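Local coordinates for protein uroporphyrin-III C-methyltransferase (Thermus thermophilus, PDB 1VE2) that probably transfers methyl groups from S-adenosyl-L-methionine to uroporphyrinogen III, a step in tetrapyrrole biosynthesis, at residues Gly3-Val8 against Leu100-Ala105; Leu23-Val28 against Val80-Lys85; Val31-Arg36 against Ile72-Glu77. All coordinates share one frame; numbering follows the deposited sequence.

Interaction 1 of 3, residues Gly3-Val8 against Leu100-Ala105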
loop_
_atom_site.group_PDB
_atom_site.type_symbol
_atom_site.label_atom_id
_atom_site.label_comp_id
_atom_site.label_asym_id
_atom_site.label_seq_id
_atom_site.Cartn_x
_atom_site.Cartn_y
_atom_site.Cartn_z
ATOM N N GLY A 3 5.216 -11.131 27.314
ATOM C CA GLY A 3 4.478 -10.041 26.712
ATOM C C GLY A 3 4.983 -9.723 25.320
ATOM O O GLY A 3 6.167 -9.883 25.016
ATOM N N LYS A 4 4.074 -9.277 24.466
ATOM C CA LYS A 4 4.424 -8.930 23.100
ATOM C C LYS A 4 3.325 -8.070 22.518
ATOM O O LYS A 4 2.152 -8.252 22.829
ATOM C CB LYS A 4 4.593 -10.190 22.256
ATOM C CG LYS A 4 4.993 -9.924 20.816
ATOM C CD LYS A 4 5.355 -11.226 20.120
ATOM C CE LYS A 4 5.849 -10.986 18.703
ATOM N NZ LYS A 4 6.178 -12.274 18.030
ATOM N N VAL A 5 3.708 -7.138 21.658
ATOM C CA VAL A 5 2.739 -6.249 21.050
ATOM C C VAL A 5 2.802 -6.367 19.536
ATOM O O VAL A 5 3.883 -6.389 18.945
ATOM C CB VAL A 5 3.012 -4.776 21.445
ATOM C CG1 VAL A 5 2.035 -3.856 20.726
ATOM C CG2 VAL A 5 2.894 -4.612 22.965
ATOM N N TYR A 6 1.633 -6.459 18.913
ATOM C CA TYR A 6 1.558 -6.527 17.461
ATOM C C TYR A 6 0.878 -5.251 16.995
ATOM O O TYR A 6 -0.175 -4.891 17.525
ATOM C CB TYR A 6 0.702 -7.713 17.008
ATOM C CG TYR A 6 1.350 -9.065 17.177
ATOM C CD1 TYR A 6 2.164 -9.597 16.181
ATOM C CD2 TYR A 6 1.138 -9.820 18.331
ATOM C CE1 TYR A 6 2.750 -10.854 16.322
ATOM C CE2 TYR A 6 1.723 -11.079 18.486
ATOM C CZ TYR A 6 2.524 -11.587 17.476
ATOM O OH TYR A 6 3.098 -12.832 17.615
ATOM N N LEU A 7 1.486 -4.544 16.046
ATOM C CA LEU A 7 0.841 -3.341 15.495
ATOM C C LEU A 7 0.235 -3.915 14.220
ATOM O O LEU A 7 0.954 -4.257 13.276
ATOM C CB LEU A 7 1.870 -2.244 15.191
ATOM C CG LEU A 7 2.718 -1.783 16.392
ATOM C CD1 LEU A 7 3.521 -0.550 15.974
ATOM C CD2 LEU A 7 1.831 -1.440 17.600
ATOM N N VAL A 8 -1.090 -4.029 14.215
ATOM C CA VAL A 8 -1.828 -4.658 13.120
ATOM C C VAL A 8 -2.654 -3.772 12.208
ATOM O O VAL A 8 -3.418 -2.929 12.672
ATOM C CB VAL A 8 -2.784 -5.741 13.698
ATOM C CG1 VAL A 8 -3.480 -6.524 12.561
ATOM C CG2 VAL A 8 -2.005 -6.663 14.622
ATOM N N LEU A 100 8.613 3.001 17.753
ATOM C CA LEU A 100 9.780 3.563 18.436
ATOM C C LEU A 100 9.653 3.443 19.949
ATOM O O LEU A 100 10.611 3.087 20.640
ATOM C CB LEU A 100 9.955 5.042 18.085
ATOM C CG LEU A 100 10.872 5.411 16.931
ATOM C CD1 LEU A 100 10.866 6.933 16.774
ATOM C CD2 LEU A 100 12.297 4.900 17.212
ATOM N N ALA A 101 8.469 3.759 20.467
ATOM C CA ALA A 101 8.243 3.685 21.904
ATOM C C ALA A 101 8.424 2.265 22.424
ATOM O O ALA A 101 9.007 2.057 23.490
ATOM C CB ALA A 101 6.846 4.201 22.244
ATOM N N LEU A 102 7.943 1.283 21.670
ATOM C CA LEU A 102 8.065 -0.103 22.107
ATOM C C LEU A 102 9.529 -0.516 22.124
ATOM O O LEU A 102 9.990 -1.154 23.077
ATOM C CB LEU A 102 7.252 -1.024 21.189
ATOM C CG LEU A 102 5.735 -0.792 21.238
ATOM C CD1 LEU A 102 5.061 -1.561 20.117
ATOM C CD2 LEU A 102 5.185 -1.215 22.592
ATOM N N ARG A 103 10.257 -0.148 21.074
ATOM C CA ARG A 103 11.678 -0.462 20.982
ATOM C C ARG A 103 12.413 0.152 22.170
ATOM O O ARG A 103 13.170 -0.522 22.862
ATOM C CB ARG A 103 12.269 0.106 19.680
ATOM C CG ARG A 103 13.749 -0.184 19.474
ATOM C CD ARG A 103 13.979 -1.325 18.473
ATOM N NE ARG A 103 13.404 -2.588 18.919
ATOM C CZ ARG A 103 13.262 -3.666 18.152
ATOM N NH1 ARG A 103 13.649 -3.649 16.884
ATOM N NH2 ARG A 103 12.728 -4.771 18.658
ATOM N N ARG A 104 12.182 1.440 22.404
ATOM C CA ARG A 104 12.842 2.136 23.500
ATOM C C ARG A 104 12.444 1.612 24.875
ATOM O O ARG A 104 13.195 1.767 25.835
ATOM C CB ARG A 104 12.578 3.642 23.391
ATOM C CG ARG A 104 13.309 4.263 22.207
ATOM C CD ARG A 104 12.823 5.666 21.834
ATOM N NE ARG A 104 13.596 6.182 20.702
ATOM C CZ ARG A 104 13.351 7.333 20.073
ATOM N NH1 ARG A 104 12.347 8.106 20.460
ATOM N NH2 ARG A 104 14.118 7.715 19.058
ATOM N N ALA A 105 11.275 0.988 24.975
ATOM C CA ALA A 105 10.834 0.444 26.259
ATOM C C ALA A 105 11.308 -0.996 26.438
ATOM O O ALA A 105 11.116 -1.593 27.501
ATOM C CB ALA A 105 9.311 0.521 26.373
#
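Between residues 3-8 and 100-105, on strand 4-9 and helix 95-105, the CA atoms of Val5 and Leu102 come nearest, at 8.2 Å. The helix lies on one face of the parallel sheet, and no hydrogen bond joins the two segments. Val5 and Leu7 send their side chains to this face, whereas Tyr6 points away, to the opposite face and helix 20-28. Of residues 100-105, Leu102 alone reaches 3-8. Its CD1 settles against Val5 CG1 at 3.8 Å. The same Leu102 CD1 also touches Leu7 CD2, at 4.1 Å. Leu102 CD2 meets the other valine branch, Val5 CG2, at 4.1 Å. The leucine thus lies across the fork of Val5, nearly perpendicular to it, and runs past Leu7 in the reverse sense. Val5 CG1 owes its position to a chi1 of 177°, which sets it anti to the backbone N and leaves CG2 beside that N to face the second leucine methyl. Ile72 of helix 64-76 and Phe109 of strand 109-112 also pack on Leu102. Toward the outer side of the helix, Arg104 forms a salt bridge with Glu227 of the second subunit. Apolar contact between buried side chains is all that links these two segments, so their attachment rests on shape fit and the exclusion of water, with no polar group fixing the rotation of the leucine.

Interaction 2 of 3, residues Leu23-Val28 against Val80-Lys85; sequences LRVLEV and VVARLK
Leu26 with Leu84 and Val25 with Ala82 make the closest apolar contacts between residues 23-28 and 80-85. Leu26 CD2 faces the fork of Leu84 evenly, 4.1 Å from both Leu84 CD1 and Leu84 CD2, and the two leucines cross at about a right angle. With a chi1 of -67°, Leu26 brings its branched end nearer to the strand than the direction of its CB alone would. Val25 CG1 rests 4.0 Å from Ala82 CB; consistent with the small alanine, the CA atoms of Val25 and Ala82 are 7.5 Å apart. Val28 and Val80 cover part of the contact more loosely, and Val8 of strand 4-9 packs on both Val25 and Leu84. No hydrogen bond crosses the contact. On the strand's other face, Arg83 and Lys85 both form salt bridges with Glu98. Among backbone bonds, Arg24 O accepts from Glu27 N at 3.0 Å and from Val28 N at 3.1 Å as the helix finishes. Helix 20-28 connects strands 4-9 and 31-34, parallel strands that flank 80-85, so the contact is that of a beta-alpha-beta crossover laid over its intervening strand, as in the parallel alpha/beta sheet of the tetrapyrrole methylase family.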
loop_
_atom_site.group_PDB
_atom_site.type_symbol
_atom_site.label_atom_id
_atom_site.label_comp_id
_atom_site.label_asym_id
_atom_site.label_seq_id
_atom_site.Cartn_x
_atom_site.Cartn_y
_atom_site.Cartn_z
ATOM N N LEU A 23 -5.103 -12.071 10.566
ATOM C CA LEU A 23 -6.160 -12.945 11.064
ATOM C C LEU A 23 -5.665 -13.746 12.262
ATOM O O LEU A 23 -6.339 -13.828 13.281
ATOM C CB LEU A 23 -6.613 -13.917 9.971
ATOM C CG LEU A 23 -7.350 -13.355 8.760
ATOM C CD1 LEU A 23 -7.531 -14.460 7.721
ATOM C CD2 LEU A 23 -8.701 -12.811 9.197
ATOM N N ARG A 24 -4.482 -14.340 12.140
ATOM C CA ARG A 24 -3.952 -15.137 13.238
ATOM C C ARG A 24 -3.775 -14.297 14.487
ATOM O O ARG A 24 -4.162 -14.714 15.578
ATOM C CB ARG A 24 -2.608 -15.780 12.871
ATOM C CG ARG A 24 -2.009 -16.592 14.030
ATOM C CD ARG A 24 -0.678 -17.251 13.669
ATOM N NE ARG A 24 0.412 -16.288 13.491
ATOM C CZ ARG A 24 0.963 -15.581 14.477
ATOM N NH1 ARG A 24 0.531 -15.721 15.724
ATOM N NH2 ARG A 24 1.955 -14.740 14.218
ATOM N N VAL A 25 -3.186 -13.114 14.332
ATOM C CA VAL A 25 -2.969 -12.236 15.470
ATOM C C VAL A 25 -4.272 -11.875 16.173
ATOM O O VAL A 25 -4.323 -11.869 17.399
ATOM C CB VAL A 25 -2.246 -10.935 15.055
ATOM C CG1 VAL A 25 -2.215 -9.952 16.237
ATOM C CG2 VAL A 25 -0.836 -11.263 14.590
ATOM N N LEU A 26 -5.319 -11.573 15.409
ATOM C CA LEU A 26 -6.601 -11.210 16.008
ATOM C C LEU A 26 -7.244 -12.377 16.749
ATOM O O LEU A 26 -8.139 -12.180 17.571
ATOM C CB LEU A 26 -7.564 -10.673 14.947
ATOM C CG LEU A 26 -7.142 -9.330 14.337
ATOM C CD1 LEU A 26 -8.200 -8.834 13.361
ATOM C CD2 LEU A 26 -6.936 -8.320 15.459
ATOM N N GLU A 27 -6.785 -13.588 16.464
ATOM C CA GLU A 27 -7.323 -14.765 17.135
ATOM C C GLU A 27 -6.619 -15.003 18.465
ATOM O O GLU A 27 -7.257 -15.335 19.463
ATOM C CB GLU A 27 -7.150 -16.006 16.264
ATOM C CG GLU A 27 -7.744 -15.875 14.889
ATOM C CD GLU A 27 -7.653 -17.156 14.101
ATOM O OE1 GLU A 27 -6.538 -17.706 13.964
ATOM O OE2 GLU A 27 -8.704 -17.619 13.618
ATOM N N VAL A 28 -5.303 -14.825 18.470
ATOM C CA VAL A 28 -4.506 -15.057 19.667
ATOM C C VAL A 28 -4.374 -13.870 20.625
ATOM O O VAL A 28 -4.270 -14.066 21.829
ATOM C CB VAL A 28 -3.090 -15.558 19.292
ATOM C CG1 VAL A 28 -3.194 -16.795 18.409
ATOM C CG2 VAL A 28 -2.314 -14.467 18.573
ATOM N N VAL A 80 -0.059 -10.861 25.494
ATOM C CA VAL A 80 0.150 -10.722 24.054
ATOM C C VAL A 80 -0.982 -9.805 23.635
ATOM O O VAL A 80 -2.148 -10.157 23.771
ATOM C CB VAL A 80 -0.012 -12.056 23.309
ATOM C CG1 VAL A 80 -0.025 -11.812 21.799
ATOM C CG2 VAL A 80 1.121 -12.995 23.684
ATOM N N VAL A 81 -0.651 -8.627 23.128
ATOM C CA VAL A 81 -1.688 -7.692 22.755
ATOM C C VAL A 81 -1.507 -7.132 21.356
ATOM O O VAL A 81 -0.451 -7.281 20.739
ATOM C CB VAL A 81 -1.753 -6.544 23.778
ATOM C CG1 VAL A 81 -2.083 -7.115 25.158
ATOM C CG2 VAL A 81 -0.429 -5.814 23.828
ATOM N N ALA A 82 -2.556 -6.496 20.856
ATOM C CA ALA A 82 -2.508 -5.928 19.522
ATOM C C ALA A 82 -3.106 -4.540 19.461
ATOM O O ALA A 82 -4.061 -4.224 20.173
ATOM C CB ALA A 82 -3.242 -6.839 18.536
ATOM N N ARG A 83 -2.507 -3.720 18.611
ATOM C CA ARG A 83 -2.972 -2.370 18.341
ATOM C C ARG A 83 -3.545 -2.573 16.932
ATOM O O ARG A 83 -2.804 -2.903 16.005
ATOM C CB ARG A 83 -1.784 -1.401 18.305
ATOM C CG ARG A 83 -2.111 0.010 17.838
ATOM C CD ARG A 83 -2.844 0.826 18.889
ATOM N NE ARG A 83 -3.149 2.157 18.382
ATOM C CZ ARG A 83 -4.289 2.502 17.792
ATOM N NH1 ARG A 83 -5.264 1.613 17.639
ATOM N NH2 ARG A 83 -4.444 3.737 17.325
ATOM N N LEU A 84 -4.855 -2.408 16.777
ATOM C CA LEU A 84 -5.508 -2.612 15.480
ATOM C C LEU A 84 -5.848 -1.264 14.866
ATOM O O LEU A 84 -6.599 -0.475 15.446
ATOM C CB LEU A 84 -6.771 -3.460 15.655
ATOM C CG LEU A 84 -7.533 -3.875 14.385
ATOM C CD1 LEU A 84 -6.640 -4.743 13.469
ATOM C CD2 LEU A 84 -8.776 -4.661 14.802
ATOM N N LYS A 85 -5.294 -1.014 13.685
ATOM C CA LYS A 85 -5.454 0.263 13.006
ATOM C C LYS A 85 -5.947 0.158 11.565
ATOM O O LYS A 85 -5.599 -0.769 10.840
ATOM C CB LYS A 85 -4.102 0.983 13.017
ATOM C CG LYS A 85 -3.178 0.475 14.126
ATOM C CD LYS A 85 -1.777 1.068 14.056
ATOM C CE LYS A 85 -1.785 2.563 14.328
ATOM N NZ LYS A 85 -0.406 3.099 14.366
#

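Interaction 3 of 3, residues Val31-Arg36 against Ile72-Glu77; sequences VVLHDR and IALARE
Val31 and Leu33 form a small, buried apolar contact with Leu74, where the C-terminal part of helix 64-76 covers strand 31-34 on one face of the parallel sheet. The nearest CA atoms, those of Val31 and Leu74, are 8.4 Å apart. A single methyl, Leu74 CD1, serves both strand residues: it lies 4.0 Å from Val31 CG1 and, more loosely, 4.4 Å from Leu33 CD2. Val31 and Leu74 meet nearly perpendicular to each other, with Val31 CG1 brought to the leucine by a chi1 of 180°. Helix 64-76 links strand 49-52 to strand 80-85, and strand 31-34 runs between these two; the helix is therefore the crossing limb of a beta-alpha-beta unit, seated on the strand it spans. Val81 of the adjoining strand packs on both Val31 and Leu74, and Arg79 also touches Leu74. At the end of the strand, His34 ND1 donates to Asp35 O at 2.9 Å in a nearly straight bond (169°) lying close to the imidazole plane, although the donor stands well above the carbonyl plane. Asp35 also forms a salt bridge with Arg83. On the helix, Ile72 CG2 sits against one face of the Arg76 guanidinium, offset toward its rim, and Arg76 NH2 forms a hydrogen bond with Ala105 O.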
loop_
_atom_site.group_PDB
_atom_site.type_symbol
_atom_site.label_atom_id
_atom_site.label_comp_id
_atom_site.label_asym_id
_atom_site.label_seq_id
_atom_site.Cartn_x
_atom_site.Cartn_y
_atom_site.Cartn_z
ATOM N N VAL A 31 -5.768 -8.888 24.225
ATOM C CA VAL A 31 -6.384 -7.572 24.296
ATOM C C VAL A 31 -6.077 -6.851 22.987
ATOM O O VAL A 31 -4.968 -6.954 22.464
ATOM C CB VAL A 31 -5.816 -6.752 25.482
ATOM C CG1 VAL A 31 -6.468 -5.375 25.528
ATOM C CG2 VAL A 31 -6.055 -7.493 26.795
ATOM N N VAL A 32 -7.061 -6.130 22.466
ATOM C CA VAL A 32 -6.893 -5.409 21.208
ATOM C C VAL A 32 -7.355 -3.963 21.330
ATOM O O VAL A 32 -8.545 -3.704 21.538
ATOM C CB VAL A 32 -7.702 -6.082 20.077
ATOM C CG1 VAL A 32 -7.457 -5.371 18.748
ATOM C CG2 VAL A 32 -7.328 -7.551 19.976
ATOM N N LEU A 33 -6.413 -3.026 21.219
ATOM C CA LEU A 33 -6.740 -1.604 21.284
ATOM C C LEU A 33 -6.981 -1.199 19.834
ATOM O O LEU A 33 -6.036 -1.006 19.066
ATOM C CB LEU A 33 -5.573 -0.795 21.866
ATOM C CG LEU A 33 -4.898 -1.214 23.179
ATOM C CD1 LEU A 33 -4.408 0.052 23.885
ATOM C CD2 LEU A 33 -5.843 -1.965 24.086
ATOM N N HIS A 34 -8.248 -1.057 19.467
ATOM C CA HIS A 34 -8.617 -0.751 18.091
ATOM C C HIS A 34 -9.221 0.622 17.837
ATOM O O HIS A 34 -9.960 1.153 18.666
ATOM C CB HIS A 34 -9.606 -1.812 17.598
ATOM C CG HIS A 34 -10.957 -1.720 18.240
ATOM N ND1 HIS A 34 -11.915 -0.818 17.828
ATOM C CD2 HIS A 34 -11.504 -2.399 19.277
ATOM C CE1 HIS A 34 -12.992 -0.943 18.583
ATOM N NE2 HIS A 34 -12.770 -1.895 19.471
ATOM N N ASP A 35 -8.910 1.178 16.667
ATOM C CA ASP A 35 -9.452 2.469 16.259
ATOM C C ASP A 35 -10.973 2.355 16.231
ATOM O O ASP A 35 -11.514 1.301 15.895
ATOM C CB ASP A 35 -8.965 2.832 14.857
ATOM C CG ASP A 35 -7.533 3.301 14.836
ATOM O OD1 ASP A 35 -6.981 3.429 13.725
ATOM O OD2 ASP A 35 -6.964 3.552 15.915
ATOM N N ARG A 36 -11.654 3.443 16.575
ATOM C CA ARG A 36 -13.116 3.474 16.591
ATOM C C ARG A 36 -13.725 3.119 15.233
ATOM O O ARG A 36 -14.730 2.417 15.162
ATOM C CB ARG A 36 -13.618 4.873 16.977
ATOM C CG ARG A 36 -13.113 5.420 18.304
ATOM C CD ARG A 36 -13.917 4.900 19.484
ATOM N NE ARG A 36 -13.554 5.589 20.722
ATOM C CZ ARG A 36 -14.143 5.388 21.897
ATOM N NH1 ARG A 36 -15.134 4.510 22.009
ATOM N NH2 ARG A 36 -13.743 6.066 22.965
ATOM N N ILE A 72 2.470 -0.892 26.382
ATOM C CA ILE A 72 3.665 -1.234 27.133
ATOM C C ILE A 72 3.279 -1.882 28.461
ATOM O O ILE A 72 3.819 -2.924 28.820
ATOM C CB ILE A 72 4.541 0.019 27.382
ATOM C CG1 ILE A 72 5.110 0.514 26.044
ATOM C CG2 ILE A 72 5.676 -0.301 28.364
ATOM C CD1 ILE A 72 5.809 1.864 26.113
ATOM N N ALA A 73 2.336 -1.280 29.182
ATOM C CA ALA A 73 1.906 -1.835 30.465
ATOM C C ALA A 73 1.428 -3.280 30.293
ATOM O O ALA A 73 1.846 -4.171 31.030
ATOM C CB ALA A 73 0.788 -0.979 31.065
ATOM N N LEU A 74 0.560 -3.505 29.312
ATOM C CA LEU A 74 0.025 -4.837 29.052
ATOM C C LEU A 74 1.098 -5.877 28.760
ATOM O O LEU A 74 1.030 -7.001 29.266
ATOM C CB LEU A 74 -0.970 -4.787 27.893
ATOM C CG LEU A 74 -2.320 -4.166 28.258
ATOM C CD1 LEU A 74 -3.111 -3.835 27.003
ATOM C CD2 LEU A 74 -3.082 -5.132 29.154
ATOM N N ALA A 75 2.081 -5.509 27.943
ATOM C CA ALA A 75 3.156 -6.430 27.591
ATOM C C ALA A 75 4.016 -6.772 28.810
ATOM O O ALA A 75 4.486 -7.905 28.958
ATOM C CB ALA A 75 4.029 -5.822 26.493
ATOM N N ARG A 76 4.232 -5.791 29.676
ATOM C CA ARG A 76 5.036 -6.023 30.868
ATOM C C ARG A 76 4.296 -6.921 31.857
ATOM O O ARG A 76 4.915 -7.558 32.709
ATOM C CB ARG A 76 5.431 -4.685 31.498
ATOM C CG ARG A 76 6.545 -3.992 30.709
ATOM C CD ARG A 76 6.876 -2.604 31.228
ATOM N NE ARG A 76 8.106 -2.101 30.617
ATOM C CZ ARG A 76 8.476 -0.824 30.616
ATOM N NH1 ARG A 76 7.710 0.094 31.196
ATOM N NH2 ARG A 76 9.614 -0.464 30.038
ATOM N N GLU A 77 2.971 -6.973 31.728
ATOM C CA GLU A 77 2.142 -7.829 32.574
ATOM C C GLU A 77 2.267 -9.254 32.038
ATOM O O GLU A 77 1.763 -10.207 32.634
ATOM C CB GLU A 77 0.675 -7.391 32.517
ATOM C CG GLU A 77 0.325 -6.223 33.422
ATOM C CD GLU A 77 -1.104 -5.759 33.240
ATOM O OE1 GLU A 77 -1.971 -6.618 32.984
ATOM O OE2 GLU A 77 -1.364 -4.540 33.364
#

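From the N terminus, strand 4-9 leads through helix 20-28 to strand 31-34, and the chain then continues through strand 49-52, helix 64-76, strand 80-85 and helix 95-105. Interaction 3 closes the shortest loop, between 31-36 and 72-77; it is nested inside interaction 2, between 23-28 and 80-85, which in turn is nested inside interaction 1, between 3-8 and 100-105. All three attach a helix to the same parallel sheet, in which strands 31-34, 80-85 and 4-9 are consecutive neighbours. Helices 64-76 and 95-105 pack side by side on one face, where Ile72 touches Ala105, while helix 20-28 covers the opposite face.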